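Methyltransferase (Streptococcus pyogenes, PDB 2ESR) probably transfers methyl groups from S-adenosylmethionine to guanine in ribosomal RNA, as in related RsmD-type methyltransferases. Local coordinates at residues 26-39 against 97-109. Sequence-based numbering, arbitrary orientation.
Sequences IGPYFNGGRVLDLF and LTGRFDLVFLDPP
Two parallel strands, 34-38 and 103-106, pair at the middle of a Rossmann-like methyltransferase sheet, running only 12° apart. Leu36 turns both backbone polar atoms to the partner: its N donates to Leu103 O (2.8 Å) and its O accepts from Phe105 N (2.8 Å). Leu38 N continues the pairing to Phe105 O. At the start, where the chain turns a corner at Asp102, Arg34 O accepts two amides, Asp102 N at 2.9 Å and Leu103 N at 3.3 Å. Asp102 answers with its carboxylate, whose OD1 takes Arg34 N at 2.7 Å through the anti lone pair. OD1 also lies against CA of Gly33 (3.2 Å).

On one face Val35 lies alongside Leu103, and its CG1 touches Phe105 CD2; Ile26 CD1 closes over this apolar group, meeting Leu103 CD1 and Phe105 CZ. On the other, Leu36 CB sits over the Phe101 ring, offset toward its rim, while the leucine tip meets Leu97 CD1. Leu38 CD1 packs beside Leu106 CD2 (3.6 Å). Past the strands, Phe39 CG stands anti to its carbonyl carbon (chi1 -45°), bringing the ring under Pro108 CB, a CH-pi contact 3.3 Å from the centroid. Asp107, Pro108 and Pro109 belong to a DPPY motif, consistent with an amino-group methyltransferase.

The Arg34 guanidinium leaves the pair to bond Phe83 O of the second subunit. Strands 56-60 and 132-139 flank the pair in the sheet; helix 111-124 covers Leu38, Phe39, Leu106 and Pro108.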
ATOM      1  N   ILE A  26     -19.538  10.817   8.488  1.00 25.06           N
ATOM      2  CA  ILE A  26     -19.074   9.438   8.566  1.00 24.10           C
ATOM      3  C   ILE A  26     -18.230   9.067   9.773  1.00 22.74           C
ATOM      4  O   ILE A  26     -17.992   7.886  10.015  1.00 23.08           O
ATOM      5  CB  ILE A  26     -18.247   9.077   7.326  1.00 22.95           C
ATOM      6  CG1 ILE A  26     -16.964   9.917   7.308  1.00 24.21           C
ATOM      7  CG2 ILE A  26     -19.063   9.328   6.067  1.00 27.38           C
ATOM      8  CD1 ILE A  26     -15.975   9.503   6.238  1.00 24.18           C
ATOM      9  N   GLY A  27     -17.760  10.062  10.515  1.00 24.61           N
ATOM     10  CA  GLY A  27     -16.940   9.773  11.678  1.00 23.04           C
ATOM     11  C   GLY A  27     -17.613  10.119  12.993  1.00 24.51           C
ATOM     12  O   GLY A  27     -18.617   9.500  13.356  1.00 26.21           O
ATOM     13  N   PRO A  28     -17.098  11.113  13.736  1.00 24.18           N
ATOM     14  CA  PRO A  28     -15.927  11.954  13.467  1.00 23.78           C
ATOM     15  C   PRO A  28     -14.589  11.305  13.812  1.00 23.95           C
ATOM     16  O   PRO A  28     -13.535  11.885  13.574  1.00 24.70           O
ATOM     17  CB  PRO A  28     -16.205  13.195  14.312  1.00 24.64           C
ATOM     18  CG  PRO A  28     -16.878  12.620  15.500  1.00 25.75           C
ATOM     19  CD  PRO A  28     -17.853  11.637  14.889  1.00 24.49           C
ATOM     20  N   TYR A  29     -14.636  10.114  14.400  1.00 24.50           N
ATOM     21  CA  TYR A  29     -13.419   9.383  14.736  1.00 24.26           C
ATOM     22  C   TYR A  29     -13.594   7.951  14.252  1.00 24.05           C
ATOM     23  O   TYR A  29     -14.717   7.502  14.032  1.00 23.14           O
ATOM     24  CB  TYR A  29     -13.157   9.392  16.252  1.00 24.18           C
ATOM     25  CG  TYR A  29     -14.283   8.803  17.069  1.00 24.81           C
ATOM     26  CD1 TYR A  29     -15.397   9.569  17.405  1.00 25.98           C
ATOM     27  CD2 TYR A  29     -14.259   7.467  17.464  1.00 25.27           C
ATOM     28  CE1 TYR A  29     -16.461   9.023  18.112  1.00 28.77           C
ATOM     29  CE2 TYR A  29     -15.322   6.905  18.172  1.00 29.01           C
ATOM     30  CZ  TYR A  29     -16.419   7.690  18.490  1.00 28.37           C
ATOM     31  OH  TYR A  29     -17.479   7.145  19.173  1.00 34.36           O
ATOM     32  N   PHE A  30     -12.487   7.235  14.088  1.00 24.55           N
ATOM     33  CA  PHE A  30     -12.530   5.848  13.638  1.00 24.73           C
ATOM     34  C   PHE A  30     -11.621   5.020  14.536  1.00 26.42           C
ATOM     35  O   PHE A  30     -10.665   5.544  15.097  1.00 26.92           O
ATOM     36  CB  PHE A  30     -12.026   5.732  12.197  1.00 24.05           C
ATOM     37  CG  PHE A  30     -12.689   6.672  11.237  1.00 21.48           C
ATOM     38  CD1 PHE A  30     -13.951   6.394  10.723  1.00 24.37           C
ATOM     39  CD2 PHE A  30     -12.044   7.837  10.837  1.00 21.59           C
ATOM     40  CE1 PHE A  30     -14.559   7.267   9.822  1.00 22.03           C
ATOM     41  CE2 PHE A  30     -12.642   8.714   9.942  1.00 22.19           C
ATOM     42  CZ  PHE A  30     -13.903   8.427   9.432  1.00 23.40           C
ATOM     43  N   ASN A  31     -11.914   3.730  14.672  1.00 27.36           N
ATOM     44  CA  ASN A  31     -11.075   2.862  15.491  1.00 29.75           C
ATOM     45  C   ASN A  31     -10.278   1.876  14.636  1.00 29.96           C
ATOM     46  O   ASN A  31     -10.310   0.669  14.866  1.00 32.01           O
ATOM     47  CB  ASN A  31     -11.916   2.097  16.514  1.00 32.08           C
ATOM     48  CG  ASN A  31     -12.403   2.985  17.638  1.00 32.15           C
ATOM     49  OD1 ASN A  31     -13.405   3.683  17.506  1.00 34.58           O
ATOM     50  ND2 ASN A  31     -11.681   2.974  18.751  1.00 35.78           N
ATOM     51  N   GLY A  32      -9.560   2.407  13.650  1.00 28.98           N
ATOM     52  CA  GLY A  32      -8.755   1.566  12.781  1.00 27.88           C
ATOM     53  C   GLY A  32      -9.468   1.129  11.515  1.00 26.13           C
ATOM     54  O   GLY A  32     -10.689   1.254  11.404  1.00 26.55           O
ATOM     55  N   GLY A  33      -8.701   0.604  10.562  1.00 23.81           N
ATOM     56  CA  GLY A  33      -9.277   0.148   9.307  1.00 24.76           C
ATOM     57  C   GLY A  33      -8.467   0.617   8.114  1.00 23.41           C
ATOM     58  O   GLY A  33      -7.553   1.429   8.269  1.00 23.63           O
ATOM     59  N   ARG A  34      -8.802   0.112   6.925  1.00 22.17           N
ATOM     60  CA  ARG A  34      -8.097   0.476   5.698  1.00 21.29           C
ATOM     61  C   ARG A  34      -8.901   1.420   4.814  1.00 19.86           C
ATOM     62  O   ARG A  34     -10.071   1.174   4.527  1.00 19.17           O
ATOM     63  CB  ARG A  34      -7.754  -0.767   4.871  1.00 25.30           C
ATOM     64  CG  ARG A  34      -6.662  -1.665   5.429  1.00 31.79           C
ATOM     65  CD  ARG A  34      -6.086  -2.533   4.309  1.00 37.13           C
ATOM     66  NE  ARG A  34      -5.011  -3.416   4.760  1.00 41.97           N
ATOM     67  CZ  ARG A  34      -5.196  -4.493   5.515  1.00 43.41           C
ATOM     68  NH1 ARG A  34      -6.418  -4.829   5.911  1.00 46.16           N
ATOM     69  NH2 ARG A  34      -4.161  -5.240   5.873  1.00 43.73           N
ATOM     70  N   VAL A  35      -8.252   2.488   4.372  1.00 18.16           N
ATOM     71  CA  VAL A  35      -8.882   3.475   3.514  1.00 18.29           C
ATOM     72  C   VAL A  35      -8.370   3.325   2.080  1.00 18.69           C
ATOM     73  O   VAL A  35      -7.193   3.026   1.863  1.00 17.33           O
ATOM     74  CB  VAL A  35      -8.549   4.916   3.988  1.00 20.03           C
ATOM     75  CG1 VAL A  35      -9.150   5.943   3.028  1.00 19.70           C
ATOM     76  CG2 VAL A  35      -9.077   5.141   5.394  1.00 20.62           C
ATOM     77  N   LEU A  36      -9.265   3.505   1.114  1.00 17.41           N
ATOM     78  CA  LEU A  36      -8.896   3.482  -0.299  1.00 17.90           C
ATOM     79  C   LEU A  36      -9.344   4.826  -0.862  1.00 18.48           C
ATOM     80  O   LEU A  36     -10.521   5.172  -0.784  1.00 18.24           O
ATOM     81  CB  LEU A  36      -9.600   2.349  -1.056  1.00 16.73           C
ATOM     82  CG  LEU A  36      -9.397   2.373  -2.582  1.00 18.38           C
ATOM     83  CD1 LEU A  36      -7.919   2.249  -2.921  1.00 18.78           C
ATOM     84  CD2 LEU A  36     -10.171   1.236  -3.220  1.00 18.88           C
ATOM     85  N   ASP A  37      -8.404   5.588  -1.407  1.00 18.32           N
ATOM     86  CA  ASP A  37      -8.718   6.891  -1.977  1.00 20.65           C
ATOM     87  C   ASP A  37      -8.379   6.833  -3.461  1.00 20.74           C
ATOM     88  O   ASP A  37      -7.218   6.980  -3.849  1.00 20.70           O
ATOM     89  CB  ASP A  37      -7.888   7.979  -1.291  1.00 21.97           C
ATOM     90  CG  ASP A  37      -8.422   9.380  -1.545  1.00 27.79           C
ATOM     91  OD1 ASP A  37      -9.147   9.578  -2.544  1.00 28.66           O
ATOM     92  OD2 ASP A  37      -8.105  10.288  -0.743  1.00 29.86           O
ATOM     93  N   LEU A  38      -9.397   6.601  -4.282  1.00 18.35           N
ATOM     94  CA  LEU A  38      -9.224   6.524  -5.722  1.00 21.39           C
ATOM     95  C   LEU A  38      -9.397   7.940  -6.269  1.00 21.79           C
ATOM     96  O   LEU A  38     -10.204   8.713  -5.754  1.00 25.76           O
ATOM     97  CB  LEU A  38     -10.266   5.574  -6.322  1.00 20.79           C
ATOM     98  CG  LEU A  38     -10.153   4.120  -5.851  1.00 23.96           C
ATOM     99  CD1 LEU A  38     -11.287   3.291  -6.450  1.00 23.61           C
ATOM    100  CD2 LEU A  38      -8.803   3.552  -6.271  1.00 24.00           C
ATOM    101  N   PHE A  39      -8.648   8.268  -7.316  1.00 23.05           N
ATOM    102  CA  PHE A  39      -8.686   9.608  -7.898  1.00 22.46           C
ATOM    103  C   PHE A  39      -8.391  10.527  -6.713  1.00 22.36           C
ATOM    104  O   PHE A  39      -9.078  11.521  -6.489  1.00 24.13           O
ATOM    105  CB  PHE A  39     -10.075   9.916  -8.475  1.00 21.73           C
ATOM    106  CG  PHE A  39     -10.669   8.787  -9.283  1.00 21.72           C
ATOM    107  CD1 PHE A  39     -11.537   7.872  -8.688  1.00 22.04           C
ATOM    108  CD2 PHE A  39     -10.354   8.634 -10.630  1.00 23.97           C
ATOM    109  CE1 PHE A  39     -12.083   6.821  -9.427  1.00 24.87           C
ATOM    110  CE2 PHE A  39     -10.895   7.586 -11.377  1.00 25.49           C
ATOM    111  CZ  PHE A  39     -11.761   6.679 -10.772  1.00 22.40           C
ATOM    112  N   LEU A  97      -5.430  -4.572  -6.306  1.00 24.28           N
ATOM    113  CA  LEU A  97      -5.708  -4.486  -4.870  1.00 24.82           C
ATOM    114  C   LEU A  97      -6.170  -5.832  -4.323  1.00 23.56           C
ATOM    115  O   LEU A  97      -6.756  -6.631  -5.050  1.00 22.38           O
ATOM    116  CB  LEU A  97      -6.788  -3.433  -4.616  1.00 25.45           C
ATOM    117  CG  LEU A  97      -6.467  -2.027  -5.116  1.00 26.31           C
ATOM    118  CD1 LEU A  97      -7.683  -1.121  -4.923  1.00 27.46           C
ATOM    119  CD2 LEU A  97      -5.264  -1.488  -4.369  1.00 26.63           C
ATOM    120  N   THR A  98      -5.936  -6.084  -3.037  1.00 25.18           N
ATOM    121  CA  THR A  98      -6.338  -7.370  -2.472  1.00 28.47           C
ATOM    122  C   THR A  98      -7.088  -7.357  -1.149  1.00 31.63           C
ATOM    123  O   THR A  98      -7.933  -8.219  -0.911  1.00 32.97           O
ATOM    124  CB  THR A  98      -5.126  -8.280  -2.259  1.00 28.41           C
ATOM    125  OG1 THR A  98      -4.316  -7.737  -1.210  1.00 27.75           O
ATOM    126  CG2 THR A  98      -4.307  -8.383  -3.532  1.00 29.09           C
ATOM    127  N   GLY A  99      -6.772  -6.406  -0.281  1.00 33.36           N
ATOM    128  CA  GLY A  99      -7.422  -6.375   1.016  1.00 36.96           C
ATOM    129  C   GLY A  99      -8.792  -5.730   1.020  1.00 36.15           C
ATOM    130  O   GLY A  99      -9.131  -4.972   0.113  1.00 39.41           O
ATOM    131  N   ARG A 100      -9.588  -6.052   2.034  1.00 33.49           N
ATOM    132  CA  ARG A 100     -10.917  -5.473   2.173  1.00 31.24           C
ATOM    133  C   ARG A 100     -10.708  -4.045   2.669  1.00 28.25           C
ATOM    134  O   ARG A 100      -9.875  -3.805   3.543  1.00 29.39           O
ATOM    135  CB  ARG A 100     -11.732  -6.254   3.204  1.00 32.85           C
ATOM    136  CG  ARG A 100     -12.107  -7.664   2.778  1.00 34.72           C
ATOM    137  CD  ARG A 100     -13.343  -7.663   1.897  1.00 35.60           C
ATOM    138  NE  ARG A 100     -13.750  -9.016   1.523  1.00 36.03           N
ATOM    139  CZ  ARG A 100     -14.897  -9.309   0.919  1.00 35.77           C
ATOM    140  NH1 ARG A 100     -15.757  -8.346   0.622  1.00 35.04           N
ATOM    141  NH2 ARG A 100     -15.177 -10.565   0.594  1.00 38.55           N
ATOM    142  N   PHE A 101     -11.452  -3.101   2.107  1.00 22.87           N
ATOM    143  CA  PHE A 101     -11.332  -1.708   2.513  1.00 19.29           C
ATOM    144  C   PHE A 101     -12.565  -1.289   3.286  1.00 18.16           C
ATOM    145  O   PHE A 101     -13.681  -1.632   2.917  1.00 18.61           O
ATOM    146  CB  PHE A 101     -11.136  -0.831   1.284  1.00 19.14           C
ATOM    147  CG  PHE A 101      -9.787  -1.004   0.654  1.00 20.69           C
ATOM    148  CD1 PHE A 101      -8.681  -0.353   1.184  1.00 19.51           C
ATOM    149  CD2 PHE A 101      -9.608  -1.864  -0.423  1.00 20.61           C
ATOM    150  CE1 PHE A 101      -7.408  -0.559   0.656  1.00 24.40           C
ATOM    151  CE2 PHE A 101      -8.335  -2.076  -0.960  1.00 22.43           C
ATOM    152  CZ  PHE A 101      -7.236  -1.422  -0.418  1.00 21.85           C
ATOM    153  N   ASP A 102     -12.347  -0.550   4.367  1.00 19.34           N
ATOM    154  CA  ASP A 102     -13.432  -0.108   5.236  1.00 19.20           C
ATOM    155  C   ASP A 102     -14.004   1.253   4.870  1.00 18.38           C
ATOM    156  O   ASP A 102     -15.166   1.552   5.169  1.00 18.56           O
ATOM    157  CB  ASP A 102     -12.933  -0.084   6.678  1.00 21.11           C
ATOM    158  CG  ASP A 102     -12.275  -1.389   7.083  1.00 24.69           C
ATOM    159  OD1 ASP A 102     -11.026  -1.459   7.105  1.00 27.64           O
ATOM    160  OD2 ASP A 102     -13.009  -2.352   7.362  1.00 27.84           O
ATOM    161  N   LEU A 103     -13.191   2.075   4.220  1.00 16.45           N
ATOM    162  CA  LEU A 103     -13.616   3.411   3.831  1.00 16.84           C
ATOM    163  C   LEU A 103     -13.020   3.723   2.464  1.00 16.74           C
ATOM    164  O   LEU A 103     -11.813   3.633   2.265  1.00 18.47           O
ATOM    165  CB  LEU A 103     -13.131   4.428   4.873  1.00 16.82           C
ATOM    166  CG  LEU A 103     -13.384   5.927   4.648  1.00 17.89           C
ATOM    167  CD1 LEU A 103     -14.885   6.200   4.469  1.00 18.12           C
ATOM    168  CD2 LEU A 103     -12.843   6.705   5.853  1.00 17.97           C
ATOM    169  N   VAL A 104     -13.877   4.079   1.519  1.00 14.68           N
ATOM    170  CA  VAL A 104     -13.428   4.381   0.175  1.00 15.78           C
ATOM    171  C   VAL A 104     -13.870   5.785  -0.206  1.00 15.61           C
ATOM    172  O   VAL A 104     -15.025   6.145  -0.014  1.00 18.14           O
ATOM    173  CB  VAL A 104     -14.030   3.365  -0.833  1.00 16.76           C
ATOM    174  CG1 VAL A 104     -13.568   3.685  -2.247  1.00 17.28           C
ATOM    175  CG2 VAL A 104     -13.615   1.946  -0.449  1.00 17.10           C
ATOM    176  N   PHE A 105     -12.940   6.578  -0.719  1.00 15.06           N
ATOM    177  CA  PHE A 105     -13.257   7.929  -1.157  1.00 16.02           C
ATOM    178  C   PHE A 105     -13.212   7.966  -2.676  1.00 16.98           C
ATOM    179  O   PHE A 105     -12.233   7.518  -3.280  1.00 18.77           O
ATOM    180  CB  PHE A 105     -12.258   8.936  -0.585  1.00 14.71           C
ATOM    181  CG  PHE A 105     -12.421   9.177   0.891  1.00 15.73           C
ATOM    182  CD1 PHE A 105     -13.562   9.794   1.379  1.00 14.94           C
ATOM    183  CD2 PHE A 105     -11.449   8.756   1.790  1.00 18.07           C
ATOM    184  CE1 PHE A 105     -13.739   9.986   2.756  1.00 16.55           C
ATOM    185  CE2 PHE A 105     -11.612   8.944   3.168  1.00 17.60           C
ATOM    186  CZ  PHE A 105     -12.761   9.559   3.650  1.00 17.95           C
ATOM    187  N   LEU A 106     -14.269   8.501  -3.286  1.00 14.95           N
ATOM    188  CA  LEU A 106     -14.354   8.586  -4.743  1.00 17.72           C
ATOM    189  C   LEU A 106     -14.769   9.980  -5.190  1.00 19.26           C
ATOM    190  O   LEU A 106     -15.846  10.459  -4.841  1.00 20.60           O
ATOM    191  CB  LEU A 106     -15.385   7.592  -5.294  1.00 18.69           C
ATOM    192  CG  LEU A 106     -15.276   6.100  -4.991  1.00 19.43           C
ATOM    193  CD1 LEU A 106     -16.407   5.374  -5.725  1.00 19.75           C
ATOM    194  CD2 LEU A 106     -13.921   5.550  -5.439  1.00 22.03           C
ATOM    195  N   ASP A 107     -13.901  10.625  -5.959  1.00 20.15           N
ATOM    196  CA  ASP A 107     -14.178  11.956  -6.509  1.00 20.94           C
ATOM    197  C   ASP A 107     -13.484  11.936  -7.864  1.00 20.89           C
ATOM    198  O   ASP A 107     -12.414  12.520  -8.040  1.00 21.81           O
ATOM    199  CB  ASP A 107     -13.589  13.059  -5.624  1.00 22.24           C
ATOM    200  CG  ASP A 107     -13.952  14.452  -6.121  1.00 26.79           C
ATOM    201  OD1 ASP A 107     -13.734  15.437  -5.383  1.00 28.42           O
ATOM    202  OD2 ASP A 107     -14.451  14.556  -7.262  1.00 23.67           O
ATOM    203  N   PRO A 108     -14.093  11.254  -8.845  1.00 21.42           N
ATOM    204  CA  PRO A 108     -13.521  11.142 -10.181  1.00 21.00           C
ATOM    205  C   PRO A 108     -14.092  12.059 -11.247  1.00 21.14           C
ATOM    206  O   PRO A 108     -15.068  12.775 -11.020  1.00 21.25           O
ATOM    207  CB  PRO A 108     -13.796   9.689 -10.519  1.00 22.26           C
ATOM    208  CG  PRO A 108     -15.213   9.530 -10.001  1.00 25.07           C
ATOM    209  CD  PRO A 108     -15.258  10.356  -8.705  1.00 22.03           C
ATOM    210  N   PRO A 109     -13.457  12.056 -12.428  1.00 23.59           N
ATOM    211  CA  PRO A 109     -13.895  12.862 -13.568  1.00 25.08           C
ATOM    212  C   PRO A 109     -15.089  12.058 -14.085  1.00 25.58           C
ATOM    213  O   PRO A 109     -15.194  10.863 -13.781  1.00 24.67           O
ATOM    214  CB  PRO A 109     -12.693  12.810 -14.507  1.00 25.41           C
ATOM    215  CG  PRO A 109     -12.100  11.480 -14.210  1.00 26.35           C
ATOM    216  CD  PRO A 109     -12.149  11.442 -12.705  1.00 23.64           C
TER